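Side-chain contact in ornithine cyclodeaminase (Methanococcus maripaludis S2, PDB 3C2Q), which catalyses the NAD-dependent conversion of L-ornithine to L-proline with release of ammonia: residues B[54-57]-B[62-65]. Residues are numbered along the deposited sequence; the frame is centred on the assembly and turned at random.
Sequences IVVY and RAET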
loop_
_atom_site.group_PDB
_atom_site.type_symbol
_atom_site.label_atom_id
_atom_site.label_comp_id
_atom_site.label_asym_id
_atom_site.label_seq_id
_atom_site.Cartn_x
_atom_site.Cartn_y
_atom_site.Cartn_z
ATOM N N ILE B 54 -28.325 24.370 3.206
ATOM C CA ILE B 54 -29.284 24.481 4.276
ATOM C C ILE B 54 -30.536 25.201 3.766
ATOM O O ILE B 54 -30.454 26.347 3.283
ATOM C CB ILE B 54 -28.649 25.164 5.485
ATOM C CG1 ILE B 54 -27.542 24.231 6.047
ATOM C CG2 ILE B 54 -29.726 25.517 6.555
ATOM C CD1 ILE B 54 -26.843 24.751 7.299
ATOM N N VAL B 55 -31.666 24.513 3.854
ATOM C CA VAL B 55 -32.938 25.070 3.400
ATOM C C VAL B 55 -33.709 25.418 4.681
ATOM O O VAL B 55 -33.829 24.591 5.585
ATOM C CB VAL B 55 -33.680 24.078 2.483
ATOM C CG1 VAL B 55 -35.145 24.488 2.202
ATOM C CG2 VAL B 55 -32.895 23.909 1.166
ATOM N N VAL B 56 -34.174 26.662 4.745
ATOM C CA VAL B 56 -34.903 27.183 5.908
ATOM C C VAL B 56 -36.399 27.367 5.570
ATOM O O VAL B 56 -36.760 27.794 4.452
ATOM C CB VAL B 56 -34.270 28.516 6.380
ATOM C CG1 VAL B 56 -34.958 29.051 7.636
ATOM C CG2 VAL B 56 -32.772 28.330 6.634
ATOM N N TYR B 57 -37.238 26.991 6.528
ATOM C CA TYR B 57 -38.687 27.165 6.473
ATOM C C TYR B 57 -39.038 28.105 7.635
ATOM O O TYR B 57 -39.382 27.645 8.708
ATOM C CB TYR B 57 -39.366 25.815 6.652
ATOM C CG TYR B 57 -38.841 24.767 5.688
ATOM C CD1 TYR B 57 -39.252 24.755 4.356
ATOM C CD2 TYR B 57 -37.916 23.802 6.108
ATOM C CE1 TYR B 57 -38.765 23.800 3.462
ATOM C CE2 TYR B 57 -37.426 22.837 5.214
ATOM C CZ TYR B 57 -37.855 22.852 3.899
ATOM O OH TYR B 57 -37.389 21.908 3.007
ATOM N N ARG B 62 -38.128 25.709 11.281
ATOM C CA ARG B 62 -37.280 24.551 11.025
ATOM C C ARG B 62 -36.352 24.794 9.840
ATOM O O ARG B 62 -36.553 25.725 9.053
ATOM C CB ARG B 62 -38.102 23.258 10.881
ATOM C CG ARG B 62 -38.998 23.180 9.672
ATOM C CD ARG B 62 -39.729 21.833 9.628
ATOM N NE ARG B 62 -40.562 21.738 8.425
ATOM C CZ ARG B 62 -40.175 21.218 7.258
ATOM N NH1 ARG B 62 -38.952 20.694 7.114
ATOM N NH2 ARG B 62 -41.022 21.217 6.231
ATOM N N ALA B 63 -35.304 23.968 9.753
ATOM C CA ALA B 63 -34.378 24.004 8.632
ATOM C C ALA B 63 -33.848 22.582 8.460
ATOM O O ALA B 63 -33.836 21.801 9.409
ATOM C CB ALA B 63 -33.240 25.007 8.870
ATOM N N GLU B 64 -33.474 22.244 7.232
ATOM C CA GLU B 64 -32.925 20.925 6.959
ATOM C C GLU B 64 -31.762 21.009 5.952
ATOM O O GLU B 64 -31.629 21.981 5.189
ATOM C CB GLU B 64 -34.018 19.946 6.520
ATOM C CG GLU B 64 -34.545 20.188 5.143
ATOM C CD GLU B 64 -35.532 19.116 4.760
ATOM O OE1 GLU B 64 -35.119 17.972 4.431
ATOM O OE2 GLU B 64 -36.737 19.410 4.821
ATOM N N THR B 65 -30.926 19.980 5.994
ATOM C CA THR B 65 -29.773 19.859 5.111
ATOM C C THR B 65 -30.253 19.072 3.900
ATOM O O THR B 65 -30.591 17.874 4.028
ATOM C CB THR B 65 -28.609 19.064 5.804
ATOM O OG1 THR B 65 -28.280 19.652 7.061
ATOM C CG2 THR B 65 -27.342 19.044 4.914
#
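With CG of Tyr57 set anti to its carbonyl carbon (chi1 -53°) and CG of Arg62 held between backbone N and carbonyl carbon (chi1 67°), ring and guanidinium meet across an antiparallel beta hairpin. The hairpin, strands 53-57 and 62-66, lies inside the mixed sheet of the non-Rossmann part of the chain, away from the probable NAD-binding residues. It illustrates how cross-strand partners of a hydrogen-bonded pair can stack: the arginine, extended from CG to NE, lays its guanidinium over one ring face, Arg62 CZ 4.0 Å from the centroid of the Tyr57 ring, the planes 29° apart, a cation-pi contact. Glu60, in the connecting loop, forms a salt bridge with NE of Arg62, while NH1 makes a salt bridge with Glu64 OE2 whose hydrogen bond is weak; this carboxylate would temper the positive charge.

On the other face of the sheet, Ala63 CB packs against Val56 CG2 at 4.0 Å and Ile54 CG2 at 4.2 Å, with Val36 and Val45, of strands 34-38 and 41-46, extending this apolar layer. Between the faces run two backbone hydrogen bonds, Val55 N to Glu64 O and Glu64 N to Val55 O, each 2.9 Å. Beyond the ring, the hydroxyl OH of Tyr57 donates to Glu64 OE2 at 3.2 Å, approaching from above the carboxylate plane.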